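Local coordinates for Sel1 repeat family protein (Pseudomonas aeruginosa, PDB 6LCH), which probably serves as an immunity protein that protects Pseudomonas aeruginosa against its own type VI secretion effector PldB, at residues Q23-Y28 against K52-H58; L40-P44 against W73-V77; I46-S51 against N64-Y69; G131-T137 against C159-Y165. All blocks are in the same frame, centred on the assembly; numbering follows the deposited sequence.

Contact 1: residues Q23-Y28 against K52-H58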
loop_
_atom_site.group_PDB
_atom_site.type_symbol
_atom_site.label_atom_id
_atom_site.label_comp_id
_atom_site.label_asym_id
_atom_site.label_seq_id
_atom_site.Cartn_x
_atom_site.Cartn_y
_atom_site.Cartn_z
ATOM N N GLN A 23 13.676 2.432 -21.927
ATOM C CA GLN A 23 12.677 2.240 -22.981
ATOM C C GLN A 23 11.395 1.619 -22.440
ATOM O O GLN A 23 10.289 2.028 -22.818
ATOM C CB GLN A 23 13.233 1.361 -24.105
ATOM C CG GLN A 23 12.153 0.966 -25.124
ATOM C CD GLN A 23 12.623 -0.008 -26.208
ATOM O OE1 GLN A 23 13.263 -1.019 -25.935
ATOM N NE2 GLN A 23 12.341 0.337 -27.466
ATOM N N ALA A 24 11.526 0.612 -21.573
ATOM C CA ALA A 24 10.346 -0.081 -21.068
ATOM C C ALA A 24 9.572 0.788 -20.087
ATOM O O ALA A 24 8.336 0.790 -20.098
ATOM C CB ALA A 24 10.755 -1.403 -20.418
ATOM N N ASP A 25 10.278 1.541 -19.241
ATOM C CA ASP A 25 9.601 2.381 -18.258
ATOM C C ASP A 25 8.784 3.478 -18.927
ATOM O O ASP A 25 7.773 3.925 -18.372
ATOM C CB ASP A 25 10.621 2.989 -17.295
ATOM C CG ASP A 25 9.967 3.646 -16.093
ATOM O OD1 ASP A 25 9.407 2.920 -15.246
ATOM O OD2 ASP A 25 10.023 4.886 -15.992
ATOM N N ALA A 26 9.205 3.925 -20.110
ATOM C CA ALA A 26 8.418 4.901 -20.856
ATOM C C ALA A 26 7.113 4.290 -21.347
ATOM O O ALA A 26 6.057 4.928 -21.272
ATOM C CB ALA A 26 9.239 5.448 -22.026
ATOM N N TRP A 27 7.164 3.055 -21.854
ATOM C CA TRP A 27 5.932 2.356 -22.209
ATOM C C TRP A 27 5.027 2.207 -20.998
ATOM O O TRP A 27 3.810 2.410 -21.087
ATOM C CB TRP A 27 6.245 0.971 -22.768
ATOM C CG TRP A 27 6.919 0.958 -24.077
ATOM C CD1 TRP A 27 6.805 1.880 -25.075
ATOM C CD2 TRP A 27 7.816 -0.044 -24.551
ATOM N NE1 TRP A 27 7.588 1.514 -26.144
ATOM C CE2 TRP A 27 8.221 0.336 -25.844
ATOM C CE3 TRP A 27 8.326 -1.225 -24.003
ATOM C CZ2 TRP A 27 9.101 -0.425 -26.599
ATOM C CZ3 TRP A 27 9.199 -1.978 -24.752
ATOM C CH2 TRP A 27 9.581 -1.575 -26.037
ATOM N N TYR A 28 5.613 1.841 -19.861
ATOM C CA TYR A 28 4.840 1.574 -18.655
ATOM C C TYR A 28 4.144 2.832 -18.158
ATOM O O TYR A 28 2.955 2.802 -17.816
ATOM C CB TYR A 28 5.762 1.006 -17.580
ATOM C CG TYR A 28 5.236 1.161 -16.177
ATOM C CD1 TYR A 28 5.711 2.166 -15.342
ATOM C CD2 TYR A 28 4.269 0.300 -15.683
ATOM C CE1 TYR A 28 5.238 2.305 -14.060
ATOM C CE2 TYR A 28 3.782 0.439 -14.402
ATOM C CZ TYR A 28 4.271 1.442 -13.596
ATOM O OH TYR A 28 3.792 1.576 -12.316
ATOM N N LYS A 52 4.594 -4.925 -23.762
ATOM C CA LYS A 52 5.892 -4.565 -24.323
ATOM C C LYS A 52 6.903 -4.274 -23.222
ATOM O O LYS A 52 8.053 -4.726 -23.283
ATOM C CB LYS A 52 5.744 -3.350 -25.242
ATOM C CG LYS A 52 5.277 -3.665 -26.656
ATOM C CD LYS A 52 5.132 -2.389 -27.488
ATOM C CE LYS A 52 3.808 -1.680 -27.216
ATOM N NZ LYS A 52 3.712 -0.335 -27.862
ATOM N N ALA A 53 6.488 -3.526 -22.199
ATOM C CA ALA A 53 7.382 -3.263 -21.080
ATOM C C ALA A 53 7.676 -4.541 -20.304
ATOM O O ALA A 53 8.811 -4.759 -19.864
ATOM C CB ALA A 53 6.776 -2.197 -20.170
ATOM N N ALA A 54 6.668 -5.404 -20.144
ATOM C CA ALA A 54 6.850 -6.635 -19.376
ATOM C C ALA A 54 7.841 -7.572 -20.051
ATOM O O ALA A 54 8.623 -8.249 -19.375
ATOM C CB ALA A 54 5.506 -7.335 -19.185
ATOM N N GLU A 55 7.814 -7.638 -21.385
ATOM C CA GLU A 55 8.745 -8.493 -22.111
ATOM C C GLU A 55 10.177 -7.993 -22.020
ATOM O O GLU A 55 11.107 -8.778 -22.228
ATOM C CB GLU A 55 8.345 -8.607 -23.585
ATOM C CG GLU A 55 6.912 -9.032 -23.851
ATOM C CD GLU A 55 6.396 -10.058 -22.865
ATOM O OE1 GLU A 55 5.316 -9.823 -22.284
ATOM O OE2 GLU A 55 7.059 -11.103 -22.676
ATOM N N ARG A 56 10.379 -6.707 -21.741
ATOM C CA ARG A 56 11.723 -6.186 -21.534
ATOM C C ARG A 56 12.169 -6.286 -20.082
ATOM O O ARG A 56 13.280 -5.856 -19.761
ATOM C CB ARG A 56 11.812 -4.730 -22.007
ATOM C CG ARG A 56 11.897 -4.582 -23.508
ATOM C CD ARG A 56 12.247 -3.162 -23.917
ATOM N NE ARG A 56 13.651 -2.807 -23.707
ATOM C CZ ARG A 56 14.643 -3.154 -24.523
ATOM N NH1 ARG A 56 14.397 -3.877 -25.606
ATOM N NH2 ARG A 56 15.883 -2.775 -24.257
ATOM N N GLY A 57 11.333 -6.837 -19.207
ATOM C CA GLY A 57 11.689 -7.055 -17.819
ATOM C C GLY A 57 11.167 -6.037 -16.829
ATOM O O GLY A 57 11.562 -6.083 -15.657
ATOM N N HIS A 58 10.304 -5.119 -17.253
ATOM C CA HIS A 58 9.800 -4.086 -16.356
ATOM C C HIS A 58 8.860 -4.708 -15.329
ATOM O O HIS A 58 7.830 -5.282 -15.694
ATOM C CB HIS A 58 9.081 -3.004 -17.156
ATOM C CG HIS A 58 8.948 -1.707 -16.424
ATOM N ND1 HIS A 58 7.964 -1.480 -15.485
ATOM C CD2 HIS A 58 9.680 -0.569 -16.487
ATOM C CE1 HIS A 58 8.091 -0.254 -15.007
ATOM N NE2 HIS A 58 9.125 0.318 -15.597
#
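Ala24 and Ala53 bring helices 22-34 and 43-55 together with only 4.3 Å between their CA atoms, as two small side chains allow. The Trp27 indole lies between Gln23 O over one face and Lys52 over the other: Lys52 CB makes a CH-pi contact 3.9 Å from the centroid of the Trp27 six-membered ring, and the chain, bent at chi3 (-81°), returns NZ above the five-membered ring as a cation-pi partner. Arg56 CD also meets Trp27 CZ3 at 3.4 Å. Gln23 OE1 lies over one face of the guanidinium, at an angle too poor for a hydrogen bond; the salt bridge from NE goes to Asp21.

His58 is fixed at both ring nitrogens. NE2 donates in the ring plane to the anti lone pair of Asp25 OD1 (2.6 Å), while ND1 caps Ala61 N. The other carboxylate oxygen, OD2, forms a salt bridge with Arg29. The imidazole forms an offset stack with Tyr28, centroids 4.6 Å apart and planes at 28°. Gly57, at positive phi, ends helix 43-55 in a Schellman motif, and His58 directly N-caps helix 59-70: a tight corner on which helix 22-34 packs, consistent with a Sel1-type (TPR-like) alpha solenoid.

Contact 2: residues L40-P44 against W73-V77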
loop_
_atom_site.group_PDB
_atom_site.type_symbol
_atom_site.label_atom_id
_atom_site.label_comp_id
_atom_site.label_asym_id
_atom_site.label_seq_id
_atom_site.Cartn_x
_atom_site.Cartn_y
_atom_site.Cartn_z
ATOM N N LEU A 40 -13.419 5.982 -21.344
ATOM C CA LEU A 40 -13.089 4.611 -21.021
ATOM C C LEU A 40 -11.988 4.220 -21.990
ATOM O O LEU A 40 -12.135 4.362 -23.209
ATOM C CB LEU A 40 -14.281 3.668 -21.079
ATOM C CG LEU A 40 -13.824 2.454 -20.265
ATOM C CD1 LEU A 40 -14.845 2.036 -19.239
ATOM C CD2 LEU A 40 -13.478 1.303 -21.177
ATOM N N ARG A 41 -10.894 3.745 -21.433
ATOM C CA ARG A 41 -9.571 4.019 -21.950
ATOM C C ARG A 41 -9.241 3.116 -23.130
ATOM O O ARG A 41 -9.950 2.148 -23.411
ATOM C CB ARG A 41 -8.591 3.882 -20.793
ATOM C CG ARG A 41 -8.917 4.879 -19.685
ATOM C CD ARG A 41 -8.889 4.245 -18.308
ATOM N NE ARG A 41 -10.174 3.657 -17.947
ATOM C CZ ARG A 41 -10.556 3.413 -16.698
ATOM N NH1 ARG A 41 -11.746 2.877 -16.456
ATOM N NH2 ARG A 41 -9.751 3.710 -15.688
ATOM N N PRO A 42 -8.181 3.438 -23.887
ATOM C CA PRO A 42 -7.780 2.555 -24.990
ATOM C C PRO A 42 -7.152 1.273 -24.468
ATOM O O PRO A 42 -5.927 1.165 -24.394
ATOM C CB PRO A 42 -6.767 3.404 -25.766
ATOM C CG PRO A 42 -6.161 4.287 -24.720
ATOM C CD PRO A 42 -7.287 4.607 -23.770
ATOM N N TRP A 43 -7.982 0.299 -24.106
ATOM C CA TRP A 43 -7.464 -0.903 -23.460
ATOM C C TRP A 43 -6.552 -1.739 -24.349
ATOM O O TRP A 43 -5.514 -2.206 -23.844
ATOM C CB TRP A 43 -8.632 -1.736 -22.918
ATOM C CG TRP A 43 -9.258 -1.085 -21.741
ATOM C CD1 TRP A 43 -10.508 -0.562 -21.667
ATOM C CD2 TRP A 43 -8.646 -0.853 -20.468
ATOM N NE1 TRP A 43 -10.723 -0.029 -20.420
ATOM C CE2 TRP A 43 -9.594 -0.194 -19.664
ATOM C CE3 TRP A 43 -7.389 -1.146 -19.927
ATOM C CZ2 TRP A 43 -9.330 0.177 -18.351
ATOM C CZ3 TRP A 43 -7.127 -0.777 -18.620
ATOM C CH2 TRP A 43 -8.093 -0.124 -17.847
ATOM N N PRO A 44 -6.855 -1.987 -25.632
ATOM C CA PRO A 44 -5.862 -2.673 -26.477
ATOM C C PRO A 44 -4.509 -1.985 -26.482
ATOM O O PRO A 44 -3.472 -2.662 -26.468
ATOM C CB PRO A 44 -6.520 -2.663 -27.863
ATOM C CG PRO A 44 -7.976 -2.644 -27.574
ATOM C CD PRO A 44 -8.126 -1.784 -26.352
ATOM N N TRP A 73 -11.575 -6.358 -14.183
ATOM C CA TRP A 73 -12.260 -5.082 -14.009
ATOM C C TRP A 73 -12.271 -4.201 -15.253
ATOM O O TRP A 73 -13.300 -3.543 -15.484
ATOM C CB TRP A 73 -11.684 -4.334 -12.795
ATOM C CG TRP A 73 -10.367 -3.604 -12.975
ATOM C CD1 TRP A 73 -9.141 -4.019 -12.556
ATOM C CD2 TRP A 73 -10.166 -2.319 -13.572
ATOM N NE1 TRP A 73 -8.184 -3.093 -12.871
ATOM C CE2 TRP A 73 -8.787 -2.034 -13.494
ATOM C CE3 TRP A 73 -11.014 -1.382 -14.168
ATOM C CZ2 TRP A 73 -8.238 -0.858 -13.990
ATOM C CZ3 TRP A 73 -10.464 -0.215 -14.661
ATOM C CH2 TRP A 73 -9.091 0.038 -14.567
ATOM N N PRO A 74 -11.221 -4.129 -16.082
ATOM C CA PRO A 74 -11.317 -3.274 -17.273
ATOM C C PRO A 74 -12.344 -3.815 -18.255
ATOM O O PRO A 74 -12.419 -5.020 -18.505
ATOM C CB PRO A 74 -9.902 -3.311 -17.864
ATOM C CG PRO A 74 -9.028 -3.834 -16.782
ATOM C CD PRO A 74 -9.887 -4.755 -15.993
ATOM N N GLY A 75 -13.145 -2.902 -18.805
ATOM C CA GLY A 75 -14.144 -3.305 -19.779
ATOM C C GLY A 75 -13.541 -4.015 -20.973
ATOM O O GLY A 75 -14.136 -4.948 -21.518
ATOM N N GLY A 76 -12.342 -3.604 -21.381
ATOM C CA GLY A 76 -11.722 -4.189 -22.549
ATOM C C GLY A 76 -10.531 -5.089 -22.283
ATOM O O GLY A 76 -9.680 -5.247 -23.162
ATOM N N VAL A 77 -10.446 -5.684 -21.093
ATOM C CA VAL A 77 -9.362 -6.604 -20.753
ATOM C C VAL A 77 -9.964 -7.878 -20.172
ATOM O O VAL A 77 -10.682 -7.830 -19.167
ATOM C CB VAL A 77 -8.350 -5.993 -19.770
ATOM C CG1 VAL A 77 -7.240 -6.997 -19.469
ATOM C CG2 VAL A 77 -7.759 -4.714 -20.343
#
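Arg41 is held by a hydrogen bond from NH2 to Ala35 O, and from this position its NH1 reaches the edge of the Trp73 ring, 3.8 Å from CZ3. The bends at chi2 and chi3 carry the guanidinium back over Trp43, whose CZ2 lies above one of its faces. Between them Pro42 is the centre of an inverse gamma turn, closed by a weak bond from Trp43 N to Arg41 O.

Trp43 is the main body of the contact. Its CG stands anti to the carbonyl carbon (chi1 -71°), which sends the indole in among residues 73-77. One face receives Pro74, with CB 3.5 Å from the centroid of the six-membered ring and almost on the ring normal, a close CH-pi contact. The far edge meets the face of Trp73 in an offset edge-to-face pair, planes at 87°, with the two CH2 atoms 3.4 Å apart. Val77 CG2 touches Trp43 CE3 at 3.6 Å, and the backbone of Gly76 passes beside CD1. The buried Trp43 NE1 has no partner in the model, so packing alone holds the indole here.

Residues 74-77 form a type I turn in the link between helices 59-70 and 81-93 that folds against the first turn of helix 43-55. Pro74, Trp73 and Val77 all rest on Leu68 of helix 59-70, while Val77 also reaches Val47 and Arg41 packs on Ile46.

Contact 3: residues I46-S51 against N64-Y69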
loop_
_atom_site.group_PDB
_atom_site.type_symbol
_atom_site.label_atom_id
_atom_site.label_comp_id
_atom_site.label_asym_id
_atom_site.label_seq_id
_atom_site.Cartn_x
_atom_site.Cartn_y
_atom_site.Cartn_z
ATOM N N ILE A 46 -3.354 0.064 -23.984
ATOM C CA ILE A 46 -2.807 -0.060 -22.634
ATOM C C ILE A 46 -2.138 -1.417 -22.462
ATOM O O ILE A 46 -1.015 -1.516 -21.956
ATOM C CB ILE A 46 -3.911 0.165 -21.586
ATOM C CG1 ILE A 46 -4.397 1.613 -21.624
ATOM C CG2 ILE A 46 -3.416 -0.183 -20.194
ATOM C CD1 ILE A 46 -5.671 1.835 -20.849
ATOM N N VAL A 47 -2.817 -2.483 -22.896
ATOM C CA VAL A 47 -2.253 -3.827 -22.804
ATOM C C VAL A 47 -0.984 -3.929 -23.639
ATOM O O VAL A 47 0.012 -4.523 -23.211
ATOM C CB VAL A 47 -3.297 -4.877 -23.231
ATOM C CG1 VAL A 47 -2.647 -6.244 -23.403
ATOM C CG2 VAL A 47 -4.441 -4.946 -22.223
ATOM N N GLY A 48 -0.996 -3.340 -24.838
ATOM C CA GLY A 48 0.184 -3.389 -25.687
ATOM C C GLY A 48 1.408 -2.800 -25.014
ATOM O O GLY A 48 2.457 -3.441 -24.933
ATOM N N LEU A 49 1.279 -1.575 -24.499
ATOM C CA LEU A 49 2.395 -0.924 -23.822
ATOM C C LEU A 49 2.854 -1.729 -22.613
ATOM O O LEU A 49 4.047 -2.025 -22.466
ATOM C CB LEU A 49 1.995 0.487 -23.400
ATOM C CG LEU A 49 1.710 1.458 -24.541
ATOM C CD1 LEU A 49 0.783 2.558 -24.066
ATOM C CD2 LEU A 49 3.011 2.035 -25.072
ATOM N N TYR A 50 1.913 -2.083 -21.731
ATOM C CA TYR A 50 2.241 -2.872 -20.548
ATOM C C TYR A 50 2.991 -4.144 -20.921
ATOM O O TYR A 50 4.029 -4.464 -20.327
ATOM C CB TYR A 50 0.964 -3.221 -19.782
ATOM C CG TYR A 50 0.551 -2.212 -18.735
ATOM C CD1 TYR A 50 1.466 -1.308 -18.207
ATOM C CD2 TYR A 50 -0.755 -2.176 -18.262
ATOM C CE1 TYR A 50 1.087 -0.389 -17.245
ATOM C CE2 TYR A 50 -1.144 -1.266 -17.303
ATOM C CZ TYR A 50 -0.222 -0.376 -16.794
ATOM O OH TYR A 50 -0.614 0.535 -15.840
ATOM N N SER A 51 2.469 -4.893 -21.897
ATOM C CA SER A 51 3.100 -6.153 -22.275
ATOM C C SER A 51 4.479 -5.918 -22.874
ATOM O O SER A 51 5.438 -6.626 -22.541
ATOM C CB SER A 51 2.210 -6.917 -23.253
ATOM O OG SER A 51 0.883 -7.005 -22.763
ATOM N N ASN A 64 1.211 -4.338 -12.831
ATOM C CA ASN A 64 0.008 -3.633 -13.268
ATOM C C ASN A 64 -0.780 -4.452 -14.279
ATOM O O ASN A 64 -2.013 -4.507 -14.217
ATOM C CB ASN A 64 0.374 -2.277 -13.868
ATOM C CG ASN A 64 0.628 -1.228 -12.816
ATOM O OD1 ASN A 64 0.931 -1.548 -11.668
ATOM N ND2 ASN A 64 0.512 0.038 -13.200
ATOM N N LEU A 65 -0.087 -5.086 -15.227
ATOM C CA LEU A 65 -0.786 -5.851 -16.253
ATOM C C LEU A 65 -1.467 -7.076 -15.659
ATOM O O LEU A 65 -2.623 -7.372 -15.983
ATOM C CB LEU A 65 0.189 -6.258 -17.357
ATOM C CG LEU A 65 -0.422 -7.047 -18.512
ATOM C CD1 LEU A 65 -1.607 -6.288 -19.091
ATOM C CD2 LEU A 65 0.632 -7.329 -19.578
ATOM N N ALA A 66 -0.770 -7.793 -14.775
ATOM C CA ALA A 66 -1.362 -8.976 -14.163
ATOM C C ALA A 66 -2.569 -8.615 -13.308
ATOM O O ALA A 66 -3.534 -9.383 -13.232
ATOM C CB ALA A 66 -0.318 -9.711 -13.329
ATOM N N ASN A 67 -2.540 -7.452 -12.655
ATOM C CA ASN A 67 -3.717 -7.039 -11.901
ATOM C C ASN A 67 -4.917 -6.850 -12.815
ATOM O O ASN A 67 -6.050 -7.077 -12.390
ATOM C CB ASN A 67 -3.457 -5.756 -11.114
ATOM C CG ASN A 67 -4.523 -5.507 -10.056
ATOM O OD1 ASN A 67 -4.790 -6.366 -9.215
ATOM N ND2 ASN A 67 -5.158 -4.341 -10.111
ATOM N N LEU A 68 -4.693 -6.445 -14.067
ATOM C CA LEU A 68 -5.788 -6.395 -15.032
ATOM C C LEU A 68 -6.269 -7.801 -15.391
ATOM O O LEU A 68 -7.478 -8.058 -15.447
ATOM C CB LEU A 68 -5.355 -5.638 -16.289
ATOM C CG LEU A 68 -4.710 -4.257 -16.124
ATOM C CD1 LEU A 68 -4.497 -3.595 -17.480
ATOM C CD2 LEU A 68 -5.538 -3.363 -15.212
ATOM N N TYR A 69 -5.332 -8.724 -15.641
ATOM C CA TYR A 69 -5.699 -10.084 -16.032
ATOM C C TYR A 69 -6.223 -10.895 -14.850
ATOM O O TYR A 69 -7.129 -11.722 -15.015
ATOM C CB TYR A 69 -4.500 -10.803 -16.648
ATOM C CG TYR A 69 -4.101 -10.336 -18.028
ATOM C CD1 TYR A 69 -5.039 -10.191 -19.040
ATOM C CD2 TYR A 69 -2.776 -10.055 -18.321
ATOM C CE1 TYR A 69 -4.662 -9.772 -20.307
ATOM C CE2 TYR A 69 -2.394 -9.641 -19.576
ATOM C CZ TYR A 69 -3.340 -9.494 -20.564
ATOM O OH TYR A 69 -2.949 -9.076 -21.819
#
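Tyr50 and Leu65 bury the largest areas, together nearly half of the interface between helices 43-55 and 59-70, followed by Val47. The short segments run roughly antiparallel, at 135° with axes 10.1 Å apart, and Tyr50 and Leu65 mark their closest backbone approach. CB of Tyr50 rests on CB of Leu65 at 4.0 Å, and from there the phenol reaches across helix 59-70, between Leu68 CD1 at the ring edge and Asn64 at the hydroxyl. The CB of Asn64 lies off-centre over the ring in a CH-pi contact, and the amide, nearly perpendicular to the ring, donates from ND2 to Tyr50 OH (2.9 Å). That bond is almost straight at 167° and lies in the amide plane, so one residue supports both the flat part of the tyrosine and its hydroxyl.

Leu65, with CG anti to the backbone N (chi1 -179°), spreads its two methyls across the opposing helix. CD1 approaches Tyr50 CB and Val47 CG2, while CD2 packs 3.2 Å from Ser51 OG. The serine hydroxyl donates to Val47 O, which also takes the bond from Ser51 N, the two donors arriving from opposite faces of the carbonyl plane. Val47 CG1 in turn touches Tyr69 OH at 3.3 Å.

Further layers enclose the pair. Helix 22-34 sets Tyr28 and Ala31 against Tyr50, while helix 81-93 places Leu87 on Leu65 and Lys83 on Tyr69.

Contact 4: residues G131-T137 against C159-Y165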
loop_
_atom_site.group_PDB
_atom_site.type_symbol
_atom_site.label_atom_id
_atom_site.label_comp_id
_atom_site.label_asym_id
_atom_site.label_seq_id
_atom_site.Cartn_x
_atom_site.Cartn_y
_atom_site.Cartn_z
ATOM N N GLY A 131 11.867 -7.427 2.101
ATOM C CA GLY A 131 11.433 -6.097 2.469
ATOM C C GLY A 131 10.225 -5.584 1.723
ATOM O O GLY A 131 10.016 -4.371 1.675
ATOM N N ASN A 132 9.421 -6.465 1.149
ATOM C CA ASN A 132 8.243 -6.042 0.399
ATOM C C ASN A 132 7.229 -5.385 1.325
ATOM O O ASN A 132 6.756 -6.032 2.268
ATOM C CB ASN A 132 7.622 -7.240 -0.308
ATOM C CG ASN A 132 6.366 -6.878 -1.060
ATOM O OD1 ASN A 132 5.264 -7.244 -0.653
ATOM N ND2 ASN A 132 6.522 -6.151 -2.160
ATOM N N PRO A 133 6.878 -4.119 1.113
ATOM C CA PRO A 133 5.973 -3.422 2.047
ATOM C C PRO A 133 4.584 -4.043 2.102
ATOM O O PRO A 133 4.017 -4.159 3.199
ATOM C CB PRO A 133 5.937 -1.986 1.498
ATOM C CG PRO A 133 7.251 -1.832 0.790
ATOM C CD PRO A 133 7.530 -3.182 0.180
ATOM N N PRO A 134 3.976 -4.439 0.969
ATOM C CA PRO A 134 2.682 -5.136 1.086
ATOM C C PRO A 134 2.754 -6.424 1.886
ATOM O O PRO A 134 1.869 -6.688 2.713
ATOM C CB PRO A 134 2.292 -5.394 -0.375
ATOM C CG PRO A 134 2.939 -4.285 -1.118
ATOM C CD PRO A 134 4.261 -4.110 -0.443
ATOM N N ALA A 135 3.792 -7.237 1.675
ATOM C CA ALA A 135 3.871 -8.506 2.390
ATOM C C ALA A 135 4.077 -8.290 3.884
ATOM O O ALA A 135 3.482 -9.000 4.705
ATOM C CB ALA A 135 4.988 -9.368 1.806
ATOM N N LEU A 136 4.916 -7.321 4.258
ATOM C CA LEU A 136 5.137 -7.056 5.677
ATOM C C LEU A 136 3.883 -6.504 6.339
ATOM O O LEU A 136 3.637 -6.767 7.522
ATOM C CB LEU A 136 6.295 -6.075 5.859
ATOM C CG LEU A 136 7.719 -6.503 5.496
ATOM C CD1 LEU A 136 8.553 -5.267 5.257
ATOM C CD2 LEU A 136 8.330 -7.348 6.598
ATOM N N THR A 137 3.086 -5.739 5.593
ATOM C CA THR A 137 1.849 -5.182 6.136
ATOM C C THR A 137 0.798 -6.263 6.357
ATOM O O THR A 137 0.092 -6.249 7.374
ATOM C CB THR A 137 1.320 -4.100 5.194
ATOM O OG1 THR A 137 2.310 -3.077 5.048
ATOM C CG2 THR A 137 0.038 -3.486 5.734
ATOM N N CYS A 159 8.519 -1.743 9.598
ATOM C CA CYS A 159 9.451 -1.884 8.484
ATOM C C CYS A 159 8.821 -1.404 7.183
ATOM O O CYS A 159 9.487 -0.767 6.357
ATOM C CB CYS A 159 9.895 -3.342 8.361
ATOM S SG CYS A 159 11.221 -3.629 7.168
ATOM N N ALA A 160 7.530 -1.684 6.997
ATOM C CA ALA A 160 6.855 -1.311 5.761
ATOM C C ALA A 160 6.662 0.198 5.656
ATOM O O ALA A 160 6.861 0.777 4.582
ATOM C CB ALA A 160 5.516 -2.038 5.662
ATOM N N ALA A 161 6.272 0.859 6.751
ATOM C CA ALA A 161 6.022 2.296 6.659
ATOM C C ALA A 161 7.312 3.092 6.527
ATOM O O ALA A 161 7.309 4.160 5.909
ATOM C CB ALA A 161 5.239 2.792 7.867
ATOM N N SER A 162 8.412 2.606 7.107
ATOM C CA SER A 162 9.685 3.305 6.958
ATOM C C SER A 162 10.120 3.383 5.501
ATOM O O SER A 162 10.930 4.249 5.151
ATOM C CB SER A 162 10.773 2.629 7.802
ATOM O OG SER A 162 11.151 1.363 7.280
ATOM N N GLN A 163 9.594 2.509 4.644
ATOM C CA GLN A 163 9.840 2.568 3.210
ATOM C C GLN A 163 8.835 3.455 2.482
ATOM O O GLN A 163 8.816 3.468 1.246
ATOM C CB GLN A 163 9.831 1.155 2.619
ATOM C CG GLN A 163 10.746 0.190 3.361
ATOM C CD GLN A 163 10.754 -1.208 2.770
ATOM O OE1 GLN A 163 11.042 -1.395 1.587
ATOM N NE2 GLN A 163 10.454 -2.202 3.599
ATOM N N GLY A 164 8.007 4.194 3.216
ATOM C CA GLY A 164 7.074 5.125 2.614
ATOM C C GLY A 164 5.774 4.524 2.140
ATOM O O GLY A 164 5.056 5.168 1.370
ATOM N N TYR A 165 5.444 3.314 2.581
ATOM C CA TYR A 165 4.249 2.607 2.134
ATOM C C TYR A 165 3.067 3.062 2.985
ATOM O O TYR A 165 2.972 2.715 4.167
ATOM C CB TYR A 165 4.481 1.102 2.231
ATOM C CG TYR A 165 3.327 0.237 1.787
ATOM C CD1 TYR A 165 2.660 -0.575 2.694
ATOM C CD2 TYR A 165 2.914 0.214 0.461
ATOM C CE1 TYR A 165 1.614 -1.376 2.298
ATOM C CE2 TYR A 165 1.862 -0.589 0.056
ATOM C CZ TYR A 165 1.218 -1.380 0.981
ATOM O OH TYR A 165 0.173 -2.185 0.593
#
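Tyr165 lies flat against the start of helix 133-146, one ring face turned to the peptide that joins Pro133 and Pro134. Its CG sits anti to the backbone N (chi1 -179°), which swings the phenol across both prolines: Pro133 CB packs 3.4 Å from Tyr165 CG, and Pro134 CG lies 3.9 Å from the hydroxyl oxygen OH. At the ring edge Thr137 OG1 comes to 3.3 Å from Tyr165 CE1. That hydroxyl is itself oriented by donating to Pro133 O, within its own helix.

Gln163 runs at about a right angle to the Pro133 ring, on a chain extended beyond CG. Its NE2 donates to Gly131 O (2.9 Å) at a bent 145°, and again to Cys159 O, whereas OE1 accepts from Glu13 N, so both ends of the amide are engaged. Ala160 fits between these arms, with CB 3.4 Å from Thr137 OG1. Leu136 CD1 completes the other side, 3.7 Å from SG of Cys159, which is disulfide-bonded to Cys10 and so ties the N-terminal region here.

Gly131 ends helix 123-129 in a Schellman motif, and Asn132 N-caps the next helix through Ala135 N. Both segments fall within one Sel1 repeat, and their packing is consistent with the TPR-like alpha-hairpin of that family.

In the fold
Contacts 1, 2 and 3 share helix 43-55 and lie almost in a row along it. Contact 3 is in the middle, its centre 11 Å from contact 1 and 10 Å from contact 2, whose own centres are 19 Å apart. It touches both, meeting contact 1 where Trp27 packs on Leu49. In sequence the segments of contacts 1 and 2 alternate, while contact 3 falls wholly between those of contact 2, so three consecutive helices and the loop after them are packed together by overlapping contacts. Contact 4 comes later in the chain, 24 to 30 Å away between centres, and joins helices 133-146 and 150-162. Contacts 1 and 4, each setting a helix start against the end of the next helix, are consistent with a repeated Sel1-type solenoid.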